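Side-chain contacts in TssK (Serratia sp. FS14, PDB 5Y0E), which probably serves as a trimeric baseplate component of the bacterial type VI secretion system, helping to join the baseplate to the membrane complex: residues Arg32-Gly35 with Gln36-Gly40; Leu153-Glu156 with Ser157-Asn160; Gln194-Pro197 with Val198-Thr201; Gln211-Ser214 with Gln215-Ser218; Leu238-Ile241 with Asn242-Gly246. All coordinates share one frame; numbering follows the deposited sequence.

Interaction 1 (Arg32-Gly35 with Gln36-Gly40)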
loop_
_atom_site.group_PDB
_atom_site.type_symbol
_atom_site.label_atom_id
_atom_site.label_comp_id
_atom_site.label_asym_id
_atom_site.label_seq_id
_atom_site.Cartn_x
_atom_site.Cartn_y
_atom_site.Cartn_z
ATOM N N ARG A 32 -5.530 -25.278 7.705
ATOM C CA ARG A 32 -5.172 -24.275 8.683
ATOM C C ARG A 32 -3.684 -23.984 8.626
ATOM O O ARG A 32 -3.264 -22.832 8.743
ATOM C CB ARG A 32 -5.580 -24.752 10.067
ATOM C CG ARG A 32 -6.576 -23.870 10.740
ATOM C CD ARG A 32 -6.709 -24.215 12.210
ATOM N NE ARG A 32 -7.159 -25.584 12.404
ATOM C CZ ARG A 32 -6.389 -26.561 12.851
ATOM N NH1 ARG A 32 -5.131 -26.321 13.157
ATOM N NH2 ARG A 32 -6.885 -27.772 12.993
ATOM N N ASN A 33 -2.869 -25.014 8.447
ATOM C CA ASN A 33 -1.444 -24.768 8.331
ATOM C C ASN A 33 -1.125 -24.018 7.051
ATOM O O ASN A 33 -0.310 -23.092 7.057
ATOM C CB ASN A 33 -0.678 -26.081 8.417
ATOM C CG ASN A 33 -0.740 -26.680 9.801
ATOM O OD1 ASN A 33 -1.242 -26.055 10.736
ATOM N ND2 ASN A 33 -0.220 -27.882 9.948
ATOM N N TRP A 34 -1.764 -24.380 5.949
ATOM C CA TRP A 34 -1.591 -23.593 4.742
ATOM C C TRP A 34 -1.956 -22.148 4.989
ATOM O O TRP A 34 -1.167 -21.245 4.721
ATOM C CB TRP A 34 -2.431 -24.147 3.608
ATOM C CG TRP A 34 -1.603 -24.735 2.575
ATOM C CD1 TRP A 34 -1.281 -26.043 2.445
ATOM C CD2 TRP A 34 -0.926 -24.051 1.528
ATOM N NE1 TRP A 34 -0.464 -26.227 1.368
ATOM C CE2 TRP A 34 -0.229 -25.015 0.787
ATOM C CE3 TRP A 34 -0.852 -22.721 1.135
ATOM C CZ2 TRP A 34 0.528 -24.697 -0.316
ATOM C CZ3 TRP A 34 -0.091 -22.407 0.044
ATOM C CH2 TRP A 34 0.588 -23.391 -0.673
ATOM N N GLY A 35 -3.156 -21.915 5.501
ATOM C CA GLY A 35 -3.623 -20.556 5.655
ATOM C C GLY A 35 -2.746 -19.750 6.581
ATOM O O GLY A 35 -2.317 -18.645 6.250
ATOM N N GLN A 36 -2.448 -20.303 7.748
ATOM C CA GLN A 36 -1.663 -19.554 8.705
ATOM C C GLN A 36 -0.250 -19.330 8.215
ATOM O O GLN A 36 0.374 -18.335 8.578
ATOM C CB GLN A 36 -1.665 -20.266 10.047
ATOM C CG GLN A 36 -3.029 -20.313 10.665
ATOM C CD GLN A 36 -2.991 -20.973 11.975
ATOM O OE1 GLN A 36 -1.925 -21.245 12.480
ATOM N NE2 GLN A 36 -4.138 -21.246 12.545
ATOM N N ALA A 37 0.267 -20.217 7.377
ATOM C CA ALA A 37 1.611 -20.016 6.878
ATOM C C ALA A 37 1.715 -18.807 5.971
ATOM O O ALA A 37 2.817 -18.331 5.740
ATOM C CB ALA A 37 2.091 -21.252 6.136
ATOM N N HIS A 38 0.615 -18.290 5.451
ATOM C CA HIS A 38 0.727 -17.185 4.510
ATOM C C HIS A 38 -0.058 -15.949 4.931
ATOM O O HIS A 38 -0.255 -15.053 4.119
ATOM C CB HIS A 38 0.311 -17.653 3.118
ATOM C CG HIS A 38 1.092 -18.832 2.647
ATOM N ND1 HIS A 38 0.833 -20.114 3.080
ATOM C CD2 HIS A 38 2.169 -18.920 1.837
ATOM C CE1 HIS A 38 1.697 -20.945 2.531
ATOM N NE2 HIS A 38 2.522 -20.246 1.775
ATOM N N SER A 39 -0.487 -15.869 6.184
ATOM C CA SER A 39 -1.196 -14.689 6.676
ATOM C C SER A 39 -0.829 -14.468 8.133
ATOM O O SER A 39 -1.168 -15.279 8.992
ATOM C CB SER A 39 -2.698 -14.844 6.533
ATOM O OG SER A 39 -3.044 -15.057 5.197
ATOM N N GLY A 40 -0.130 -13.387 8.414
ATOM C CA GLY A 40 -0.141 -12.860 9.754
ATOM C C GLY A 40 -1.452 -12.152 10.034
ATOM O O GLY A 40 -2.125 -11.651 9.132
#
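His-38 folds back against Trp-34 at the C-terminal end of helix 17-37. The imidazole CG is anti to its own carbonyl carbon and beside the backbone N (chi1 -56°). This turns ND1 back toward the last helical turn. ND1 donates to Trp-34 O at 2.8 Å, and the bond is nearly straight, with an N-H...O angle of 167°. The carbonyl oxygen lies in the imidazole plane, at the ring edge. The same oxygen takes a weak bond from Ala-37 N.

The two rings are nearly parallel, with their planes 16° apart. They are slid past each other, so overlap is slight, and the centroid of the six-membered ring of Trp-34 is 4.7 Å from that of His-38. His-38 CE1 makes the closest approach, 3.4 Å from Trp-34 CZ3. Trp-34 NE1 bonds to Gly-72 O of the second subunit.

Arg-32 and Gln-36 run side by side and point the same way. Gln-36 CG rests 3.2 Å from Arg-32 O, and the chain beyond is extended. Its amide nitrogen NE2 ends 3.9 Å from Arg-32 CD, a van der Waals contact. The backbone winds on with Gln-36 N to Arg-32 O at 2.8 Å, then tightens as His-38 N reaches Gly-35 O at 3.1 Å.

His-38 NE2 is hydrogen-bonded to Phe-42 O of the second subunit. Two carbonyl oxygens therefore hold both ring nitrogens and fix the ring's rotation. With acceptors on both sides, at the negative end of a helix, the imidazole is probably biased toward its positively charged form.

Interaction 2 (Leu153-Glu156 with Ser157-Asn160)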
loop_
_atom_site.group_PDB
_atom_site.type_symbol
_atom_site.label_atom_id
_atom_site.label_comp_id
_atom_site.label_asym_id
_atom_site.label_seq_id
_atom_site.Cartn_x
_atom_site.Cartn_y
_atom_site.Cartn_z
ATOM N N LEU A 153 -21.011 -15.562 23.496
ATOM C CA LEU A 153 -20.701 -14.213 23.917
ATOM C C LEU A 153 -20.445 -14.227 25.399
ATOM O O LEU A 153 -21.189 -14.836 26.113
ATOM C CB LEU A 153 -21.860 -13.307 23.615
ATOM C CG LEU A 153 -22.077 -13.228 22.136
ATOM C CD1 LEU A 153 -23.513 -12.934 21.840
ATOM C CD2 LEU A 153 -21.171 -12.205 21.522
ATOM N N MET A 154 -19.378 -13.598 25.848
ATOM C CA MET A 154 -19.028 -13.560 27.251
ATOM C C MET A 154 -18.174 -12.362 27.651
ATOM O O MET A 154 -17.828 -11.560 26.831
ATOM C CB MET A 154 -18.345 -14.851 27.664
ATOM C CG MET A 154 -17.268 -15.346 26.751
ATOM S SD MET A 154 -16.244 -16.577 27.529
ATOM C CE MET A 154 -17.142 -18.008 27.067
ATOM N N LEU A 155 -17.862 -12.233 28.928
ATOM C CA LEU A 155 -17.042 -11.134 29.404
ATOM C C LEU A 155 -15.572 -11.483 29.266
ATOM O O LEU A 155 -15.174 -12.627 29.476
ATOM C CB LEU A 155 -17.353 -10.814 30.864
ATOM C CG LEU A 155 -18.812 -10.552 31.217
ATOM C CD1 LEU A 155 -18.923 -10.143 32.657
ATOM C CD2 LEU A 155 -19.385 -9.493 30.309
ATOM N N GLU A 156 -14.762 -10.484 28.933
ATOM C CA GLU A 156 -13.333 -10.728 28.840
ATOM C C GLU A 156 -12.789 -11.287 30.142
ATOM O O GLU A 156 -11.867 -12.105 30.130
ATOM C CB GLU A 156 -12.605 -9.444 28.456
ATOM C CG GLU A 156 -11.105 -9.591 28.276
ATOM C CD GLU A 156 -10.430 -8.266 28.010
ATOM O OE1 GLU A 156 -10.441 -7.395 28.898
ATOM O OE2 GLU A 156 -9.893 -8.080 26.906
ATOM N N SER A 157 -13.362 -10.886 31.272
ATOM C CA SER A 157 -12.887 -11.384 32.555
ATOM C C SER A 157 -13.195 -12.863 32.763
ATOM O O SER A 157 -12.535 -13.506 33.583
ATOM C CB SER A 157 -13.499 -10.573 33.681
ATOM O OG SER A 157 -14.895 -10.715 33.677
ATOM N N GLU A 158 -14.170 -13.419 32.058
ATOM C CA GLU A 158 -14.514 -14.822 32.241
ATOM C C GLU A 158 -13.658 -15.767 31.405
ATOM O O GLU A 158 -13.885 -16.972 31.440
ATOM C CB GLU A 158 -15.999 -15.048 31.935
ATOM C CG GLU A 158 -16.925 -14.295 32.858
ATOM C CD GLU A 158 -18.375 -14.254 32.393
ATOM O OE1 GLU A 158 -18.656 -14.431 31.186
ATOM O OE2 GLU A 158 -19.249 -14.019 33.257
ATOM N N LEU A 159 -12.670 -15.261 30.681
ATOM C CA LEU A 159 -11.876 -16.085 29.785
ATOM C C LEU A 159 -10.798 -16.852 30.535
ATOM O O LEU A 159 -10.348 -16.451 31.605
ATOM C CB LEU A 159 -11.205 -15.224 28.717
ATOM C CG LEU A 159 -12.049 -14.854 27.513
ATOM C CD1 LEU A 159 -11.342 -13.825 26.673
ATOM C CD2 LEU A 159 -12.334 -16.100 26.710
ATOM N N ASN A 160 -10.360 -17.951 29.929
ATOM C CA ASN A 160 -9.129 -18.613 30.321
ATOM C C ASN A 160 -8.536 -19.295 29.098
ATOM O O ASN A 160 -9.064 -19.193 27.993
ATOM C CB ASN A 160 -9.381 -19.600 31.461
ATOM C CG ASN A 160 -10.378 -20.656 31.098
ATOM O OD1 ASN A 160 -10.372 -21.194 29.998
ATOM N ND2 ASN A 160 -11.256 -20.958 32.030
#
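Ser-157 meets Leu-155 as the chain leaves strand 142-155 and enters a short 3-10 turn. Its OG lies 3.7 Å from Leu-155 CB, a plain van der Waals contact. The polar partner of this hydroxyl is Glu-96 OE2, on neighbouring strand 96-103.

Glu-158 makes the polar side-chain contact. Its N donates to Leu-155 O at 2.9 Å, which closes the turn. The side chain then reaches back the other way. CG is anti to the carbonyl carbon (chi1 -63°) and the chain beyond is extended, so the carboxylate lies over the end of the strand. OE1 accepts from Leu-155 N at 3.2 Å, and the N-H...O angle of 172° is almost straight. The N-H comes from above the carboxylate plane, 53° out of it. One glutamate thus grips both the N-H and the C=O of Leu-155. OE1 also touches Met-154 CB at 3.6 Å, and OE2 lies 3.9 Å from Leu-155 CD1.

Leu-159 follows, with its N weakly bonded to Glu-156 O. Its CD2 packs on Met-154 SD at 4.0 Å, the two side chains crossing at about a right angle. Met-154 also packs on Val-99 and Ala-101, and Leu-159 on Ala-165, so the pair joins this turn to the sheet.

The return of the Glu-158 carboxylate to the N-H three residues back recalls one half of a capping box, though the leucine offers no side-chain acceptor for the other half. Here it starts a 3-10 turn in the connection between strands 142-155 and 163-174, which flank strand 96-103 in one sheet.

Interaction 3 (Gln194-Pro197 with Val198-Thr201)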
loop_
_atom_site.group_PDB
_atom_site.type_symbol
_atom_site.label_atom_id
_atom_site.label_comp_id
_atom_site.label_asym_id
_atom_site.label_seq_id
_atom_site.Cartn_x
_atom_site.Cartn_y
_atom_site.Cartn_z
ATOM N N GLN A 194 -13.497 -2.718 5.463
ATOM C CA GLN A 194 -14.844 -2.334 5.089
ATOM C C GLN A 194 -15.911 -2.982 5.950
ATOM O O GLN A 194 -17.076 -2.627 5.818
ATOM C CB GLN A 194 -15.069 -2.655 3.625
ATOM C CG GLN A 194 -14.130 -1.903 2.711
ATOM C CD GLN A 194 -14.511 -0.447 2.551
ATOM O OE1 GLN A 194 -15.672 -0.129 2.360
ATOM N NE2 GLN A 194 -13.533 0.440 2.617
ATOM N N GLY A 195 -15.547 -3.894 6.838
ATOM C CA GLY A 195 -16.521 -4.458 7.744
ATOM C C GLY A 195 -16.778 -3.657 8.998
ATOM O O GLY A 195 -17.605 -4.053 9.814
ATOM N N ASN A 196 -16.088 -2.546 9.182
ATOM C CA ASN A 196 -16.191 -1.792 10.401
ATOM C C ASN A 196 -16.411 -0.327 10.060
ATOM O O ASN A 196 -15.635 0.253 9.298
ATOM C CB ASN A 196 -14.934 -1.939 11.252
ATOM C CG ASN A 196 -14.967 -1.058 12.468
ATOM O OD1 ASN A 196 -14.498 0.078 12.448
ATOM N ND2 ASN A 196 -15.559 -1.564 13.522
ATOM N N PRO A 197 -17.422 0.307 10.630
ATOM C CA PRO A 197 -17.674 1.717 10.298
ATOM C C PRO A 197 -16.574 2.662 10.738
ATOM O O PRO A 197 -16.338 3.671 10.074
ATOM C CB PRO A 197 -18.989 2.007 11.023
ATOM C CG PRO A 197 -19.032 0.986 12.124
ATOM C CD PRO A 197 -18.400 -0.241 11.572
ATOM N N VAL A 198 -15.885 2.385 11.828
ATOM C CA VAL A 198 -14.900 3.343 12.286
ATOM C C VAL A 198 -13.712 3.368 11.343
ATOM O O VAL A 198 -13.258 4.432 10.920
ATOM C CB VAL A 198 -14.472 3.036 13.730
ATOM C CG1 VAL A 198 -13.440 4.040 14.184
ATOM C CG2 VAL A 198 -15.664 3.075 14.638
ATOM N N LEU A 199 -13.192 2.196 10.993
ATOM C CA LEU A 199 -12.159 2.133 9.969
ATOM C C LEU A 199 -12.595 2.834 8.689
ATOM O O LEU A 199 -11.822 3.583 8.094
ATOM C CB LEU A 199 -11.776 0.680 9.692
ATOM C CG LEU A 199 -11.140 -0.077 10.859
ATOM C CD1 LEU A 199 -10.816 -1.486 10.472
ATOM C CD2 LEU A 199 -9.914 0.607 11.380
ATOM N N LYS A 200 -13.834 2.636 8.262
ATOM C CA LYS A 200 -14.234 3.251 7.004
ATOM C C LYS A 200 -14.147 4.762 7.078
ATOM O O LYS A 200 -13.752 5.412 6.112
ATOM C CB LYS A 200 -15.649 2.836 6.600
ATOM C CG LYS A 200 -15.796 1.414 6.117
ATOM C CD LYS A 200 -17.140 1.206 5.466
ATOM C CE LYS A 200 -17.300 2.043 4.205
ATOM N NZ LYS A 200 -18.628 1.880 3.550
ATOM N N THR A 201 -14.513 5.345 8.209
ATOM C CA THR A 201 -14.477 6.793 8.274
ATOM C C THR A 201 -13.055 7.326 8.441
ATOM O O THR A 201 -12.769 8.419 7.980
ATOM C CB THR A 201 -15.406 7.289 9.385
ATOM O OG1 THR A 201 -15.143 6.569 10.572
ATOM C CG2 THR A 201 -16.851 7.039 9.012
#
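Asn-196 caps Val-198 and Leu-199 with a single oxygen. OD1 accepts from Leu-199 N at 2.9 Å, with an N-H...O angle of 164°. This N-H lies in the plane of the amide carbonyl. The bond from Val-198 N to the same OD1 is weak, though the atoms are 2.8 Å apart, because its angle is poor. The amide is brought there by a first torsion that sets CG opposite the backbone N (chi1 175°) and beside the carbonyl carbon.

Backbone bonds take over from there. Lys-200 N donates to Asn-196 O at 3.2 Å, and Thr-201 N to Pro-197 O at 3.1 Å. The Thr-201 hydroxyl also comes near two carbonyls, Pro-197 O and Val-198 O, and its one proton may go to either.

This is the N-cap of helix 197-222. Asn-196 holds the cap position and Pro-197 is the first helical residue. Proline suits that place, since its missing N-H would have no helical acceptor there. The cap oxygen serves amide hydrogens that the first turn cannot satisfy from within.

The remaining contacts are apolar or van der Waals. Val-198 CB sits 3.2 Å from Asn-196 OD1, and Leu-199 CG is 3.7 Å from that oxygen. Asn-196 is buried, with Ile-187, Pro-188 and Met-190 of the preceding loop packed on it. Lys-200 and Gln-194 meet outside the cap, their chains crossing at about a right angle. Gln-194 is bent at chi2 and Lys-200 at chi3. Gln-194 OE1 touches Lys-200 CE at 3.3 Å, while Lys-200 NZ is farther from this oxygen, at 3.8 Å.

Interaction 4 (Gln211-Ser214 with Gln215-Ser218)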
loop_
_atom_site.group_PDB
_atom_site.type_symbol
_atom_site.label_atom_id
_atom_site.label_comp_id
_atom_site.label_asym_id
_atom_site.label_seq_id
_atom_site.Cartn_x
_atom_site.Cartn_y
_atom_site.Cartn_z
ATOM N N GLN A 211 -7.749 15.698 -0.099
ATOM C CA GLN A 211 -8.285 16.460 -1.212
ATOM C C GLN A 211 -8.267 17.945 -0.904
ATOM O O GLN A 211 -7.999 18.763 -1.787
ATOM C CB GLN A 211 -9.687 15.984 -1.563
ATOM C CG GLN A 211 -9.699 14.611 -2.210
ATOM C CD GLN A 211 -11.017 13.911 -2.054
ATOM O OE1 GLN A 211 -11.822 14.280 -1.211
ATOM N NE2 GLN A 211 -11.244 12.890 -2.853
ATOM N N GLN A 212 -8.514 18.308 0.350
ATOM C CA GLN A 212 -8.527 19.716 0.702
ATOM C C GLN A 212 -7.129 20.317 0.590
ATOM O O GLN A 212 -6.935 21.338 -0.074
ATOM C CB GLN A 212 -9.120 19.887 2.096
ATOM C CG GLN A 212 -10.612 19.643 2.133
ATOM C CD GLN A 212 -11.134 19.164 3.479
ATOM O OE1 GLN A 212 -10.398 19.044 4.436
ATOM N NE2 GLN A 212 -12.418 18.890 3.546
ATOM N N ARG A 213 -6.133 19.664 1.171
ATOM C CA ARG A 213 -4.818 20.278 1.177
ATOM C C ARG A 213 -4.215 20.281 -0.210
ATOM O O ARG A 213 -3.492 21.209 -0.583
ATOM C CB ARG A 213 -3.901 19.564 2.168
ATOM C CG ARG A 213 -4.341 19.708 3.611
ATOM C CD ARG A 213 -4.721 21.107 3.936
ATOM N NE ARG A 213 -3.658 22.054 3.655
ATOM C CZ ARG A 213 -3.871 23.292 3.225
ATOM N NH1 ARG A 213 -5.107 23.725 3.018
ATOM N NH2 ARG A 213 -2.839 24.082 2.970
ATOM N N SER A 214 -4.507 19.249 -0.982
ATOM C CA SER A 214 -4.057 19.174 -2.361
ATOM C C SER A 214 -4.600 20.325 -3.193
ATOM O O SER A 214 -3.875 20.953 -3.967
ATOM C CB SER A 214 -4.514 17.850 -2.942
ATOM O OG SER A 214 -3.678 17.488 -3.984
ATOM N N GLN A 215 -5.892 20.576 -3.084
ATOM C CA GLN A 215 -6.505 21.653 -3.842
ATOM C C GLN A 215 -5.865 22.985 -3.490
ATOM O O GLN A 215 -5.515 23.779 -4.365
ATOM C CB GLN A 215 -8.002 21.671 -3.549
ATOM C CG GLN A 215 -8.838 22.667 -4.318
ATOM C CD GLN A 215 -10.051 23.151 -3.511
ATOM O OE1 GLN A 215 -10.141 22.916 -2.295
ATOM N NE2 GLN A 215 -10.976 23.842 -4.181
ATOM N N GLN A 216 -5.760 23.258 -2.219
ATOM C CA GLN A 216 -5.231 24.504 -1.788
ATOM C C GLN A 216 -3.766 24.678 -2.093
ATOM O O GLN A 216 -3.379 25.673 -2.617
ATOM C CB GLN A 216 -5.523 24.687 -0.308
ATOM C CG GLN A 216 -5.537 26.117 0.152
ATOM C CD GLN A 216 -4.159 26.683 0.247
ATOM O OE1 GLN A 216 -3.261 26.050 0.752
ATOM N NE2 GLN A 216 -3.984 27.865 -0.272
ATOM N N MET A 217 -2.949 23.705 -1.782
ATOM C CA MET A 217 -1.540 23.873 -2.038
ATOM C C MET A 217 -1.209 24.024 -3.501
ATOM O O MET A 217 -0.393 24.822 -3.852
ATOM C CB MET A 217 -0.748 22.755 -1.419
ATOM C CG MET A 217 -0.683 22.857 0.072
ATOM S SD MET A 217 0.349 21.618 0.792
ATOM C CE MET A 217 1.889 22.465 0.807
ATOM N N SER A 218 -1.882 23.279 -4.356
ATOM C CA SER A 218 -1.641 23.357 -5.773
ATOM C C SER A 218 -1.970 24.715 -6.327
ATOM O O SER A 218 -1.273 25.227 -7.141
ATOM C CB SER A 218 -2.421 22.301 -6.510
ATOM O OG SER A 218 -3.775 22.508 -6.340
#
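Arg-213 and Gln-216 lie side by side on helix 197-222 and point the same way. Their guanidinium and amide planes are nearly parallel, only 12° apart. Arg-213 NH2 donates to Gln-216 OE1 at 3.0 Å. The bond is bent, with an N-H...O angle of 138°. The oxygen is tilted out of the guanidinium plane, and the donor is tilted from the amide plane as well. The other nitrogen, NH1, rests 3.5 Å from Gln-216 CB, so the arginine end lies along the glutamine chain.

Both chains bend to meet. Arg-213 starts out away from residues 215-218 but curls back at chi2 and chi3. Gln-216 bends at chi2 (-75°), which carries OE1 toward the guanidinium.

Met-217 crosses Arg-213 obliquely. Its CG touches Arg-213 NH2 at 3.8 Å and Arg-213 O at 3.3 Å. The sulfur end leads away, and the side chain packs on Leu-237.

Ser-218 turns its hydroxyl back into the helix. OG is 2.8 Å from Ser-214 O and 2.9 Å from Gln-215 O, and the geometry leaves open which carbonyl receives the proton. Ser-214 points its own OG elsewhere, to a weak hydrogen bond with Asn-242 OD1.

The backbone is regular, as in Met-217 N to Arg-213 O at 2.8 Å. Ser-214 and Ser-218 also pack on Thr-281 of the third subunit.

The arrangement is that of an alpha-helix with a side-chain bond between residues three apart. Ser-214 sits where it meets helix 229-253, and both serines face the third subunit, within the helical region of the trimer.

Interaction 5 (Leu238-Ile241 with Asn242-Gly246)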
loop_
_atom_site.group_PDB
_atom_site.type_symbol
_atom_site.label_atom_id
_atom_site.label_comp_id
_atom_site.label_asym_id
_atom_site.label_seq_id
_atom_site.Cartn_x
_atom_site.Cartn_y
_atom_site.Cartn_z
ATOM N N LEU A 238 3.232 18.922 -1.076
ATOM C CA LEU A 238 2.203 18.599 -2.044
ATOM C C LEU A 238 2.514 17.282 -2.759
ATOM O O LEU A 238 1.630 16.449 -2.954
ATOM C CB LEU A 238 2.066 19.748 -3.030
ATOM C CG LEU A 238 1.087 19.562 -4.185
ATOM C CD1 LEU A 238 -0.337 19.307 -3.705
ATOM C CD2 LEU A 238 1.120 20.760 -5.057
ATOM N N GLN A 239 3.772 17.069 -3.118
ATOM C CA GLN A 239 4.191 15.786 -3.651
ATOM C C GLN A 239 3.808 14.653 -2.737
ATOM O O GLN A 239 3.316 13.619 -3.193
ATOM C CB GLN A 239 5.685 15.757 -3.831
ATOM C CG GLN A 239 6.117 15.728 -5.183
ATOM C CD GLN A 239 7.559 16.059 -5.264
ATOM O OE1 GLN A 239 7.917 17.232 -5.284
ATOM N NE2 GLN A 239 8.412 15.038 -5.327
ATOM N N LEU A 240 4.102 14.809 -1.447
ATOM C CA LEU A 240 3.809 13.761 -0.488
ATOM C C LEU A 240 2.317 13.586 -0.329
ATOM O O LEU A 240 1.834 12.466 -0.205
ATOM C CB LEU A 240 4.455 14.073 0.848
ATOM C CG LEU A 240 4.227 13.043 1.956
ATOM C CD1 LEU A 240 4.986 11.799 1.684
ATOM C CD2 LEU A 240 4.624 13.606 3.289
ATOM N N ILE A 241 1.579 14.686 -0.345
ATOM C CA ILE A 241 0.130 14.611 -0.359
ATOM C C ILE A 241 -0.361 13.915 -1.629
ATOM O O ILE A 241 -1.281 13.100 -1.585
ATOM C CB ILE A 241 -0.446 16.030 -0.192
ATOM C CG1 ILE A 241 -0.068 16.575 1.187
ATOM C CG2 ILE A 241 -1.920 16.069 -0.365
ATOM C CD1 ILE A 241 -0.475 17.991 1.417
ATOM N N ASN A 242 0.271 14.187 -2.764
ATOM C CA ASN A 242 -0.228 13.656 -4.028
ATOM C C ASN A 242 -0.060 12.145 -4.115
ATOM O O ASN A 242 -0.955 11.452 -4.586
ATOM C CB ASN A 242 0.460 14.353 -5.187
ATOM C CG ASN A 242 -0.143 15.692 -5.477
ATOM O OD1 ASN A 242 -1.266 15.954 -5.101
ATOM N ND2 ASN A 242 0.586 16.535 -6.169
ATOM N N ARG A 243 1.061 11.617 -3.636
ATOM C CA ARG A 243 1.237 10.174 -3.572
ATOM C C ARG A 243 0.103 9.501 -2.812
ATOM O O ARG A 243 -0.371 8.436 -3.211
ATOM C CB ARG A 243 2.568 9.827 -2.916
ATOM C CG ARG A 243 2.733 8.338 -2.707
ATOM C CD ARG A 243 3.773 7.966 -1.697
ATOM N NE ARG A 243 4.901 8.888 -1.719
ATOM C CZ ARG A 243 5.801 8.999 -0.751
ATOM N NH1 ARG A 243 5.703 8.241 0.311
ATOM N NH2 ARG A 243 6.792 9.872 -0.842
ATOM N N HIS A 244 -0.335 10.096 -1.714
ATOM C CA HIS A 244 -1.346 9.486 -0.873
ATOM C C HIS A 244 -2.773 9.757 -1.337
ATOM O O HIS A 244 -3.683 9.045 -0.932
ATOM C CB HIS A 244 -1.120 9.942 0.571
ATOM C CG HIS A 244 0.125 9.379 1.162
ATOM N ND1 HIS A 244 1.337 10.015 1.081
ATOM C CD2 HIS A 244 0.362 8.203 1.783
ATOM C CE1 HIS A 244 2.267 9.266 1.641
ATOM N NE2 HIS A 244 1.701 8.158 2.067
ATOM N N LEU A 245 -2.992 10.763 -2.175
ATOM C CA LEU A 245 -4.249 10.851 -2.903
ATOM C C LEU A 245 -4.557 9.542 -3.623
ATOM O O LEU A 245 -5.692 9.044 -3.593
ATOM C CB LEU A 245 -4.180 11.986 -3.908
ATOM C CG LEU A 245 -4.670 13.354 -3.465
ATOM C CD1 LEU A 245 -4.659 14.289 -4.656
ATOM C CD2 LEU A 245 -6.053 13.242 -2.891
ATOM N N GLY A 246 -3.548 8.954 -4.239
ATOM C CA GLY A 246 -3.749 7.733 -4.965
ATOM C C GLY A 246 -3.846 6.562 -4.038
ATOM O O GLY A 246 -4.683 5.692 -4.220
#
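Helix 229-253 runs through the trimer interface, and within it His-244 bonds back to Leu-240. His-244 ND1 donates to Leu-240 O at 2.8 Å. The N-H...O angle of 176° is close to straight, and the oxygen lies in the ring plane at its edge. The imidazole thus takes the carbonyl that its own backbone N-H would normally use. That N-H makes a weak bond to Ile-241 O instead. Phe-269 of helix 259-273 stacks on the ring.

Leu-240 CD1 touches two groups. It meets His-244 CE1 at 3.7 Å and lies over one face of the Arg-243 guanidinium, toward its rim, 3.7 Å from Arg-243 NH2. With CG opposite the backbone N (chi1 -180°), Leu-240 is carried along the helix toward both.

This part of the helix is buried in a helical bundle repeated in each subunit. Arg-243 NE makes a salt bridge with Glu-272 of the third subunit, and the Arg-243 NH2 groups of all three subunits come close.

Asn-242 lies against Leu-238, with ND2 3.7 Å from Leu-238 CG. That amide nitrogen bonds to Ser-275 OG and Arg-280 O of the third subunit.

Overall arrangement
The five contacts follow one another along the chain. Interaction 1 ends helix 17-37. Interaction 2 closes strand 142-155 of the first sheet, with its centre about 27 Å from that of interaction 1. Interaction 3 starts helix 197-222 near the centre of the chain, about 25 Å from the centres of both. Interaction 4 lies farther along that same helix. Interaction 5 is on the next helix, 229-253. Its centre is only about 10 Å from that of interaction 4, and the two touch through Ser-214 and Asn-242. Interactions 2 and 5 are about 44 Å apart between centres. Interactions 1, 4 and 5 all reach the third subunit, so the trimer is joined at separate places.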